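Local coordinates for ORC1-type DNA replication protein 2 (Aeropyrum pernix, PDB 1W5S) that binds DNA and ATP and takes part in regulating DNA replication, combining an N-terminal AAA+ ATPase domain with a C-terminal winged-helix domain, at residues A[52-57]-A[210-215]; A[88-93]-A[140-145]; A[159-164]-A[197-202]; A[163-168]-A[182-187]. All coordinates share one frame; numbering follows the deposited sequence.

Interactions 1, 2 and 4 all reach the five-stranded parallel sheet of the AAA+ domain. Strand 180-186, used by interaction 4, lies between strands 51-56 and 139-145, and the probable hydrogen bonds N52 O to L184 N (2.7 Å) and V142 O to L183 N (2.8 Å) tie it to interactions 1 and 2. Interaction 3 lies off the sheet and meets interaction 4 through helix 158-165, with centres about 9 Å apart. Proximity to ADP differs: Y215 of interaction 1 touches it, the D145 side chain of interaction 2 is about 5 Å from it, and that of L184 in interaction 4 about 13 Å. Interaction 3 lies away from the known ATP-binding residues.

Interaction 1 of 4, residues A[52-57]-A[210-215]; sequences NMIYGS and LHLPAY. With ADP (adenosine-5'-diphosphate), chain E; SO4 (sulfate ion), chain C.
I54 and Y55 pair in parallel with L210 and H211, and three backbone hydrogen bonds fix the register: L210 N to M53 O (2.8 Å), Y55 N to L210 O (3.0 Å) and L212 N to Y55 O (2.8 Å). On one face of the sheet the aromatic pair Y55 and H211 meets obliquely, planes 66° apart, with Y55 CE1 near the plane of the imidazole and 3.9 Å from H211 CD2. H211 chi1 of 168° sets CG anti to the backbone N and runs the ring along toward S57, where NE2 donates to S57 OG at 3.0 Å, almost within the ring plane. That hydroxyl in turn donates to O4 of a sulfate, probably from the crystallisation liquor, while water 1 joins S57 N, L212 O and sulfate O3. Replacing H211 by a leucine would probably leave S57 OG without its ring donor and freer to turn. I54 CG2 meets L212 CD2 at 3.8 Å. Farther along, Y215, an experimentally established ATP-binding residue, donates from OH to N7 of ADP at 2.8 Å. L210 and L212 pack on helix 65-82, which follows the P-loop, whereas M53 and Y55 touch helix 190-198 on the other side; strand 51-56 is also bonded to strand 180-186.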
# COMPACT_ATOMS: atom_id res chain seq x y z
N ASN A 52 9.76 7.79 -7.46
CA ASN A 52 9.10 6.58 -7.85
C ASN A 52 7.96 6.25 -6.92
O ASN A 52 7.86 6.77 -5.80
CB ASN A 52 10.11 5.42 -7.86
CG ASN A 52 11.17 5.59 -8.91
OD1 ASN A 52 10.90 6.03 -10.03
ND2 ASN A 52 12.40 5.29 -8.54
N MET A 53 7.16 5.31 -7.38
CA MET A 53 5.97 4.94 -6.69
C MET A 53 5.53 3.47 -6.76
O MET A 53 5.53 2.84 -7.83
CB MET A 53 4.82 5.78 -7.11
CG MET A 53 3.67 5.60 -6.17
SD MET A 53 2.30 6.63 -6.56
CE MET A 53 3.10 8.08 -7.26
N ILE A 54 5.08 3.03 -5.58
CA ILE A 54 4.53 1.71 -5.34
C ILE A 54 3.11 1.91 -4.78
O ILE A 54 2.91 2.68 -3.84
CB ILE A 54 5.42 0.94 -4.34
CG1 ILE A 54 6.83 0.85 -4.91
CG2 ILE A 54 4.87 -0.45 -4.11
CD1 ILE A 54 7.90 0.57 -3.91
N TYR A 55 2.14 1.25 -5.40
CA TYR A 55 0.81 1.10 -4.84
C TYR A 55 0.24 -0.33 -5.10
O TYR A 55 0.87 -1.18 -5.73
CB TYR A 55 -0.08 2.19 -5.42
CG TYR A 55 -0.20 2.10 -6.91
CD1 TYR A 55 -1.26 1.39 -7.52
CD2 TYR A 55 0.74 2.70 -7.73
CE1 TYR A 55 -1.37 1.33 -8.87
CE2 TYR A 55 0.65 2.62 -9.08
CZ TYR A 55 -0.38 1.92 -9.65
OH TYR A 55 -0.39 1.87 -11.00
N GLY A 56 -0.93 -0.61 -4.53
CA GLY A 56 -1.63 -1.91 -4.67
C GLY A 56 -3.03 -1.73 -5.21
O GLY A 56 -3.35 -0.64 -5.64
N SER A 57 -3.84 -2.81 -5.25
CA SER A 57 -5.25 -2.63 -5.59
C SER A 57 -6.06 -2.05 -4.40
O SER A 57 -5.64 -2.05 -3.25
CB SER A 57 -5.88 -3.93 -6.06
OG SER A 57 -5.28 -4.36 -7.25
N LEU A 210 4.84 1.22 -9.97
CA LEU A 210 4.67 -0.19 -9.82
C LEU A 210 3.47 -0.58 -8.96
O LEU A 210 3.31 -0.20 -7.78
CB LEU A 210 5.94 -0.79 -9.25
CG LEU A 210 5.92 -2.29 -9.04
CD1 LEU A 210 5.96 -3.01 -10.39
CD2 LEU A 210 7.05 -2.67 -8.10
N HIS A 211 2.62 -1.37 -9.58
CA HIS A 211 1.43 -1.92 -8.96
C HIS A 211 1.79 -3.28 -8.45
O HIS A 211 2.40 -4.08 -9.13
CB HIS A 211 0.31 -2.10 -9.96
CG HIS A 211 -0.81 -2.91 -9.40
ND1 HIS A 211 -0.87 -4.29 -9.52
CD2 HIS A 211 -1.88 -2.56 -8.63
CE1 HIS A 211 -1.95 -4.73 -8.89
NE2 HIS A 211 -2.57 -3.71 -8.33
N LEU A 212 1.47 -3.53 -7.21
CA LEU A 212 1.76 -4.82 -6.62
C LEU A 212 0.41 -5.61 -6.48
O LEU A 212 -0.56 -5.06 -6.02
CB LEU A 212 2.46 -4.56 -5.31
CG LEU A 212 3.94 -4.89 -5.08
CD1 LEU A 212 4.83 -4.60 -6.23
CD2 LEU A 212 4.38 -4.19 -3.78
N PRO A 213 0.33 -6.83 -7.01
CA PRO A 213 -0.85 -7.69 -6.77
C PRO A 213 -0.87 -8.38 -5.41
O PRO A 213 0.17 -8.54 -4.77
CB PRO A 213 -0.76 -8.73 -7.87
CG PRO A 213 0.58 -8.63 -8.42
CD PRO A 213 1.32 -7.49 -7.87
N ALA A 214 -2.05 -8.79 -4.95
CA ALA A 214 -2.16 -9.52 -3.66
C ALA A 214 -1.45 -10.83 -3.83
O ALA A 214 -1.38 -11.32 -4.94
CB ALA A 214 -3.65 -9.75 -3.28
N TYR A 215 -0.89 -11.38 -2.76
CA TYR A 215 -0.19 -12.67 -2.77
C TYR A 215 -1.06 -13.87 -3.05
O TYR A 215 -2.16 -14.01 -2.52
CB TYR A 215 0.55 -12.92 -1.45
CG TYR A 215 1.72 -11.97 -1.28
CD1 TYR A 215 1.80 -11.12 -0.18
CD2 TYR A 215 2.74 -11.93 -2.24
CE1 TYR A 215 2.88 -10.28 -0.01
CE2 TYR A 215 3.78 -11.12 -2.10
CZ TYR A 215 3.86 -10.27 -0.98
OH TYR A 215 4.94 -9.43 -0.86
PB ADP E . 1.52 -3.52 2.97
O1B ADP E . 0.36 -3.40 3.91
O2B ADP E . 1.10 -3.67 1.51
O3B ADP E . 2.51 -2.35 3.15
PA ADP E . 3.67 -4.95 4.35
O1A ADP E . 3.34 -4.18 5.58
O2A ADP E . 4.88 -4.65 3.50
O3A ADP E . 2.29 -4.87 3.39
O5' ADP E . 3.68 -6.53 4.71
C5' ADP E . 2.77 -7.17 5.64
C4' ADP E . 3.50 -8.25 6.38
O4' ADP E . 3.90 -9.28 5.46
C3' ADP E . 4.80 -7.78 7.02
O3' ADP E . 5.12 -8.58 8.14
C2' ADP E . 5.89 -8.04 5.96
O2' ADP E . 7.19 -8.30 6.53
C1' ADP E . 5.34 -9.33 5.32
N9 ADP E . 5.80 -9.42 3.92
C8 ADP E . 5.19 -8.83 2.89
N7 ADP E . 5.80 -9.08 1.75
C5 ADP E . 6.83 -9.87 2.02
C6 ADP E . 7.88 -10.46 1.21
N6 ADP E . 7.87 -10.21 -0.13
N1 ADP E . 8.80 -11.25 1.82
C2 ADP E . 8.74 -11.43 3.19
N3 ADP E . 7.79 -10.86 3.97
C4 ADP E . 6.83 -10.10 3.47
S SO4 C . -5.15 -7.87 -6.89
O1 SO4 C . -6.48 -8.46 -6.84
O2 SO4 C . -4.15 -8.81 -7.34
O3 SO4 C . -4.92 -7.27 -5.57
O4 SO4 C . -5.05 -6.79 -7.90
O HOH W 1 -3.07 -5.29 -4.92

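Interaction 2 of 4, residues A[88-93]-A[140-145]; sequences KQAYVN and LLVILD
K88-N93 and L140-D145 run side by side as parallel strands, their axes 4.6 Å apart at 16°. Five backbone hydrogen bonds carry the ladder: K88 O and A90 O accept from L141 N and I143 N, L141 O and I143 O accept from A90 N and V92 N, and V92 O accepts from D145 N. The I143 N to A90 O bond measures 2.7 Å.

Apolar contacts divide between the two faces. On one, L140 CD1 lies 3.9 Å from K88 CB and 4.0 Å from A90 CB, and L144 CD2 approaches V92 CB. On the other, I143 CG2 comes obliquely to Y91 CD1 at 3.7 Å.

The polar contact is Y91 OH donating to D145 OD2 at 2.6 Å. With CG anti to the backbone N (chi1 174°), the Y91 ring extends along the strand to reach the anti side of the carboxylate, whose plane stands 76° to the ring.

D145 OD2 is also bonded to T66 OG1, an ATP-binding residue of the P-loop. D145 has the place and sequence setting of a Walker B aspartate, so Y91 is probably a second-shell group that, with T66, limits the carboxylate's rotation beside the nucleotide site.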
# COMPACT_ATOMS: atom_id res chain seq x y z
N LYS A 88 21.91 7.33 2.35
CA LYS A 88 21.19 7.22 3.60
C LYS A 88 19.71 6.98 3.32
O LYS A 88 19.19 7.34 2.23
CB LYS A 88 21.34 8.47 4.42
CG LYS A 88 22.78 8.84 4.65
CD LYS A 88 23.19 8.68 6.03
CE LYS A 88 22.90 9.92 6.81
NZ LYS A 88 23.43 9.62 8.16
N GLN A 89 19.07 6.35 4.31
CA GLN A 89 17.70 5.89 4.22
C GLN A 89 16.90 6.70 5.22
O GLN A 89 17.33 6.89 6.38
CB GLN A 89 17.63 4.41 4.58
CG GLN A 89 18.86 3.70 4.11
CD GLN A 89 18.85 2.20 4.33
OE1 GLN A 89 17.83 1.53 4.19
NE2 GLN A 89 20.04 1.66 4.62
N ALA A 90 15.75 7.22 4.77
CA ALA A 90 14.72 7.76 5.66
C ALA A 90 13.39 7.15 5.30
O ALA A 90 13.06 6.95 4.14
CB ALA A 90 14.66 9.25 5.58
N TYR A 91 12.63 6.82 6.32
CA TYR A 91 11.33 6.22 6.21
C TYR A 91 10.40 7.11 6.96
O TYR A 91 10.64 7.39 8.12
CB TYR A 91 11.33 4.82 6.88
CG TYR A 91 9.96 4.25 6.91
CD1 TYR A 91 9.39 3.74 5.75
CD2 TYR A 91 9.18 4.28 8.09
CE1 TYR A 91 8.08 3.24 5.74
CE2 TYR A 91 7.86 3.76 8.10
CZ TYR A 91 7.31 3.24 6.94
OH TYR A 91 6.00 2.82 6.92
N VAL A 92 9.32 7.55 6.34
CA VAL A 92 8.31 8.31 7.06
C VAL A 92 6.92 7.77 6.76
O VAL A 92 6.53 7.74 5.60
CB VAL A 92 8.39 9.81 6.67
CG1 VAL A 92 7.19 10.65 7.26
CG2 VAL A 92 9.72 10.35 7.13
N ASN A 93 6.19 7.37 7.80
CA ASN A 93 4.74 7.08 7.68
C ASN A 93 3.82 8.31 7.82
O ASN A 93 3.82 9.00 8.82
CB ASN A 93 4.32 6.04 8.71
CG ASN A 93 3.02 5.29 8.32
OD1 ASN A 93 2.06 5.85 7.87
ND2 ASN A 93 3.04 4.01 8.48
N LEU A 140 20.52 10.94 0.05
CA LEU A 140 19.39 10.52 0.87
C LEU A 140 18.22 10.00 -0.01
O LEU A 140 17.71 10.69 -0.92
CB LEU A 140 18.93 11.70 1.73
CG LEU A 140 17.75 11.53 2.69
CD1 LEU A 140 18.04 10.51 3.84
CD2 LEU A 140 17.37 12.83 3.22
N LEU A 141 17.78 8.80 0.31
CA LEU A 141 16.63 8.20 -0.33
C LEU A 141 15.54 8.12 0.72
O LEU A 141 15.69 7.44 1.75
CB LEU A 141 17.03 6.85 -0.89
CG LEU A 141 16.14 6.11 -1.85
CD1 LEU A 141 15.22 7.04 -2.65
CD2 LEU A 141 17.02 5.32 -2.77
N VAL A 142 14.46 8.89 0.47
CA VAL A 142 13.36 9.03 1.44
C VAL A 142 12.13 8.23 0.99
O VAL A 142 11.67 8.38 -0.14
CB VAL A 142 12.91 10.50 1.61
CG1 VAL A 142 11.78 10.60 2.65
CG2 VAL A 142 14.06 11.35 1.98
N ILE A 143 11.61 7.39 1.91
CA ILE A 143 10.38 6.64 1.72
C ILE A 143 9.18 7.40 2.33
O ILE A 143 9.16 7.63 3.51
CB ILE A 143 10.46 5.20 2.35
CG1 ILE A 143 11.58 4.37 1.71
CG2 ILE A 143 9.07 4.45 2.11
CD1 ILE A 143 11.86 2.91 2.30
N LEU A 144 8.19 7.77 1.53
CA LEU A 144 6.96 8.32 2.06
C LEU A 144 5.81 7.31 1.92
O LEU A 144 5.26 7.11 0.84
CB LEU A 144 6.60 9.64 1.42
CG LEU A 144 7.64 10.75 1.42
CD1 LEU A 144 7.09 11.99 0.68
CD2 LEU A 144 7.97 11.13 2.79
N ASP A 145 5.49 6.69 3.05
CA ASP A 145 4.54 5.59 3.15
C ASP A 145 3.17 6.16 3.50
O ASP A 145 3.09 7.27 4.00
CB ASP A 145 5.02 4.57 4.21
CG ASP A 145 4.46 3.15 3.98
OD1 ASP A 145 3.60 3.02 3.15
OD2 ASP A 145 4.88 2.19 4.67

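Interaction 3 of 4, residues A[159-164]-A[197-202]; sequences EDLYTL and EKIPQV
Where helix 190-198 gives way to helix 200-203, I199 leaves helical geometry, and Y162 of helix 158-165 lies against this break. Its phenol ring carries most of the contact. I199 CG2 sits over one face, 3.7 Å from the ring centroid and 14° off the normal, a CH-pi contact. Chi1 of 45° wedges I199 CG1 between the backbone N and carbonyl carbon, which leaves CG2 as the branch turned to the ring. The same methyl meets L161 CB at 3.8 Å, so one branch of I199 fills the angle between neighbouring side chains of the helix. At the ring edge, V202 CG1 comes to 3.5 Å from Y162 CD2.

The hydroxyl reaches beyond the break into the first turn of helix 200-203. Q201 N donates to Y162 OH at 3.0 Å, with an angle of 163° at the hydrogen. P200 has no N-H to offer, and its CD lies 3.1 Å from the same oxygen. The tyrosine oxygen therefore satisfies an amide in a turn where a helix lacks its own acceptors. Outside the two segments, R166 makes a cation-pi contact with the Y162 ring, while K198 NZ bonds L151 O. Such packing between crossover helices on one side of a parallel sheet is characteristic of the three-layered alpha-beta-alpha AAA+ fold.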
# COMPACT_ATOMS: atom_id res chain seq x y z
N GLU A 159 1.75 23.31 -2.34
CA GLU A 159 3.02 24.00 -2.37
C GLU A 159 4.05 23.39 -1.40
O GLU A 159 5.25 23.43 -1.66
CB GLU A 159 2.77 25.50 -2.13
CG GLU A 159 3.64 26.12 -1.06
CD GLU A 159 3.21 27.53 -0.68
OE1 GLU A 159 4.09 28.28 -0.20
OE2 GLU A 159 2.00 27.86 -0.86
N ASP A 160 3.58 22.80 -0.30
CA ASP A 160 4.44 22.03 0.60
C ASP A 160 4.93 20.74 -0.08
O ASP A 160 6.10 20.39 -0.00
CB ASP A 160 3.70 21.66 1.89
CG ASP A 160 3.28 22.88 2.69
OD1 ASP A 160 4.08 23.85 2.78
OD2 ASP A 160 2.15 22.88 3.23
N LEU A 161 4.02 20.03 -0.74
CA LEU A 161 4.39 18.82 -1.42
C LEU A 161 5.39 19.14 -2.53
O LEU A 161 6.37 18.43 -2.74
CB LEU A 161 3.14 18.15 -1.97
CG LEU A 161 2.49 16.91 -1.33
CD1 LEU A 161 2.93 16.56 0.07
CD2 LEU A 161 0.97 17.04 -1.41
N TYR A 162 5.15 20.26 -3.23
CA TYR A 162 6.06 20.72 -4.26
C TYR A 162 7.42 21.06 -3.69
O TYR A 162 8.45 20.66 -4.24
CB TYR A 162 5.50 21.94 -4.99
CG TYR A 162 4.55 21.62 -6.16
CD1 TYR A 162 3.48 22.47 -6.48
CD2 TYR A 162 4.71 20.46 -6.94
CE1 TYR A 162 2.63 22.18 -7.57
CE2 TYR A 162 3.89 20.17 -8.00
CZ TYR A 162 2.85 21.02 -8.33
OH TYR A 162 2.04 20.67 -9.41
N THR A 163 7.47 21.79 -2.59
CA THR A 163 8.82 22.19 -2.13
C THR A 163 9.58 20.98 -1.68
O THR A 163 10.76 20.92 -1.92
CB THR A 163 8.88 23.32 -1.03
OG1 THR A 163 8.46 22.81 0.22
CG2 THR A 163 8.07 24.50 -1.40
N LEU A 164 8.95 20.02 -1.03
CA LEU A 164 9.62 18.73 -0.76
C LEU A 164 9.97 17.94 -2.03
O LEU A 164 11.08 17.53 -2.26
CB LEU A 164 8.75 17.84 0.12
CG LEU A 164 9.41 16.51 0.55
CD1 LEU A 164 10.63 16.75 1.37
CD2 LEU A 164 8.46 15.67 1.37
N GLU A 197 -4.31 16.03 -9.53
CA GLU A 197 -5.13 17.18 -9.05
C GLU A 197 -4.24 18.17 -8.30
O GLU A 197 -4.21 19.35 -8.60
CB GLU A 197 -6.30 16.75 -8.13
CG GLU A 197 -7.57 16.25 -8.80
CD GLU A 197 -8.66 15.77 -7.78
OE1 GLU A 197 -9.25 16.64 -7.07
OE2 GLU A 197 -8.94 14.53 -7.70
N LYS A 198 -3.50 17.66 -7.33
CA LYS A 198 -2.77 18.54 -6.39
C LYS A 198 -1.39 18.93 -6.90
O LYS A 198 -1.00 20.08 -6.82
CB LYS A 198 -2.62 17.81 -5.05
CG LYS A 198 -2.75 18.67 -3.82
CD LYS A 198 -4.12 18.49 -3.09
CE LYS A 198 -4.00 18.86 -1.56
NZ LYS A 198 -2.85 18.15 -0.87
N ILE A 199 -0.63 17.96 -7.39
CA ILE A 199 0.73 18.24 -7.77
C ILE A 199 1.08 17.62 -9.12
O ILE A 199 1.97 16.78 -9.22
CB ILE A 199 1.73 17.76 -6.68
CG1 ILE A 199 1.37 16.37 -6.20
CG2 ILE A 199 1.72 18.71 -5.48
CD1 ILE A 199 2.44 15.76 -5.38
N PRO A 200 0.41 18.08 -10.19
CA PRO A 200 0.64 17.45 -11.48
C PRO A 200 2.07 17.62 -11.98
O PRO A 200 2.54 16.80 -12.74
CB PRO A 200 -0.33 18.17 -12.39
CG PRO A 200 -0.51 19.54 -11.75
CD PRO A 200 -0.53 19.21 -10.30
N GLN A 201 2.77 18.67 -11.53
CA GLN A 201 4.13 18.91 -11.98
C GLN A 201 5.10 17.82 -11.44
O GLN A 201 6.15 17.57 -12.03
CB GLN A 201 4.58 20.35 -11.59
CG GLN A 201 4.20 21.48 -12.62
CD GLN A 201 4.10 22.93 -12.00
OE1 GLN A 201 5.05 23.75 -12.07
NE2 GLN A 201 2.92 23.25 -11.44
N VAL A 202 4.75 17.15 -10.33
CA VAL A 202 5.56 16.03 -9.92
C VAL A 202 5.05 14.74 -10.54
O VAL A 202 5.84 13.88 -10.94
CB VAL A 202 5.69 15.86 -8.40
CG1 VAL A 202 5.88 17.23 -7.71
CG2 VAL A 202 4.50 15.06 -7.82

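Interaction 4 of 4, residues A[163-168]-A[182-187]; sequences TLLRVH and FLLVAS
With chi1 at -57°, F182 places CG anti to its carbonyl carbon and lifts the ring off strand 180-186 onto L164 and L165; in L164, chi1 of -176° sends the side chain toward the same ring. This is helix-on-sheet packing in the AAA+ alpha-beta-alpha core: the end of helix 158-165 and the residue V167 that follows cover one side of a central strand. No hydrogen bond crosses between the two segments, and every residue that touches is buried.

The ring of F182 is met from several directions. L165 CD1 stands over the middle of one face, 3.5 Å from the centroid and only 11° off the normal, which makes it a CH-pi contact. The same methyl also approaches L184 CD2 at 4.4 Å, so L165 spans two residues that project from the same side of the strand. L164 lies across the far end of the ring, its CG 3.6 Å from F182 CE2 and its CD1 3.7 Å from F182 CZ. The backbone carbonyl of L164 approaches obliquely; this oxygen accepts the backbone bond from V167 N across the end of the helix, where R166 has already left helical geometry.

Cutting F182 back to an alanine would probably open a gap between strand and helix end, leaving L165 CD1 without the ring face beneath it. F182 also touches V142 of the neighbouring strand 139-145, and L164 of the helix rests on L144 of that same strand. At the ring edge, nearly in its plane, V167 CG2 lies 4.0 Å from F182 CE1.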
# COMPACT_ATOMS: atom_id res chain seq x y z
N THR A 163 7.47 21.79 -2.59
CA THR A 163 8.82 22.19 -2.13
C THR A 163 9.58 20.98 -1.68
O THR A 163 10.76 20.92 -1.92
CB THR A 163 8.88 23.32 -1.03
OG1 THR A 163 8.46 22.81 0.22
CG2 THR A 163 8.07 24.50 -1.40
N LEU A 164 8.95 20.02 -1.03
CA LEU A 164 9.62 18.73 -0.76
C LEU A 164 9.97 17.94 -2.03
O LEU A 164 11.08 17.53 -2.26
CB LEU A 164 8.75 17.84 0.12
CG LEU A 164 9.41 16.51 0.55
CD1 LEU A 164 10.63 16.75 1.37
CD2 LEU A 164 8.46 15.67 1.37
N LEU A 165 9.00 17.67 -2.86
CA LEU A 165 9.22 16.68 -3.91
C LEU A 165 9.94 17.22 -5.11
O LEU A 165 10.44 16.45 -5.89
CB LEU A 165 7.92 16.07 -4.33
CG LEU A 165 7.45 14.76 -3.74
CD1 LEU A 165 8.30 14.11 -2.69
CD2 LEU A 165 5.97 14.82 -3.35
N ARG A 166 9.96 18.53 -5.29
CA ARG A 166 10.89 19.15 -6.20
C ARG A 166 11.83 20.08 -5.45
O ARG A 166 12.07 21.19 -5.89
CB ARG A 166 10.22 19.94 -7.31
CG ARG A 166 8.99 19.35 -7.92
CD ARG A 166 7.85 20.31 -7.75
NE ARG A 166 7.50 21.02 -8.98
CZ ARG A 166 7.48 22.35 -9.15
NH1 ARG A 166 7.79 23.19 -8.16
NH2 ARG A 166 7.13 22.84 -10.33
N VAL A 167 12.39 19.57 -4.36
CA VAL A 167 13.53 20.20 -3.68
C VAL A 167 14.54 20.85 -4.59
O VAL A 167 14.89 22.00 -4.38
CB VAL A 167 14.44 19.24 -2.90
CG1 VAL A 167 14.80 19.89 -1.52
CG2 VAL A 167 13.95 17.87 -2.87
N HIS A 168 15.03 20.08 -5.55
CA HIS A 168 16.18 20.49 -6.38
C HIS A 168 15.83 21.64 -7.31
O HIS A 168 16.69 22.40 -7.66
CB HIS A 168 16.72 19.30 -7.14
CG HIS A 168 16.91 18.09 -6.27
ND1 HIS A 168 17.78 18.09 -5.20
CD2 HIS A 168 16.31 16.87 -6.28
CE1 HIS A 168 17.74 16.91 -4.60
NE2 HIS A 168 16.85 16.14 -5.24
N PHE A 182 12.98 10.18 -3.76
CA PHE A 182 11.84 9.74 -2.99
C PHE A 182 11.20 8.48 -3.55
O PHE A 182 11.16 8.27 -4.77
CB PHE A 182 10.78 10.84 -2.92
CG PHE A 182 11.26 12.15 -2.35
CD1 PHE A 182 11.84 13.10 -3.15
CD2 PHE A 182 11.02 12.47 -1.04
CE1 PHE A 182 12.24 14.30 -2.59
CE2 PHE A 182 11.44 13.72 -0.51
CZ PHE A 182 12.03 14.59 -1.28
N LEU A 183 10.71 7.64 -2.63
CA LEU A 183 9.95 6.44 -2.96
C LEU A 183 8.60 6.59 -2.28
O LEU A 183 8.55 6.55 -1.06
CB LEU A 183 10.63 5.17 -2.45
CG LEU A 183 10.50 3.86 -3.28
CD1 LEU A 183 10.96 2.65 -2.54
CD2 LEU A 183 9.18 3.63 -3.96
N LEU A 184 7.55 6.85 -3.08
CA LEU A 184 6.19 6.99 -2.58
C LEU A 184 5.56 5.62 -2.59
O LEU A 184 5.79 4.79 -3.53
CB LEU A 184 5.36 7.93 -3.43
CG LEU A 184 6.06 9.23 -3.84
CD1 LEU A 184 5.09 10.06 -4.72
CD2 LEU A 184 6.58 10.03 -2.61
N VAL A 185 4.91 5.36 -1.45
CA VAL A 185 4.14 4.17 -1.24
C VAL A 185 2.71 4.58 -0.92
O VAL A 185 2.50 5.24 0.09
CB VAL A 185 4.75 3.34 -0.12
CG1 VAL A 185 3.92 2.14 0.07
CG2 VAL A 185 6.15 2.87 -0.51
N ALA A 186 1.76 4.27 -1.82
CA ALA A 186 0.34 4.61 -1.61
C ALA A 186 -0.54 3.36 -1.58
O ALA A 186 -0.11 2.26 -2.01
CB ALA A 186 -0.18 5.60 -2.64
N SER A 187 -1.76 3.51 -1.06
CA SER A 187 -2.58 2.33 -0.86
C SER A 187 -3.09 1.80 -2.15
O SER A 187 -3.17 0.57 -2.28
CB SER A 187 -3.70 2.52 0.17
OG SER A 187 -4.43 3.68 -0.10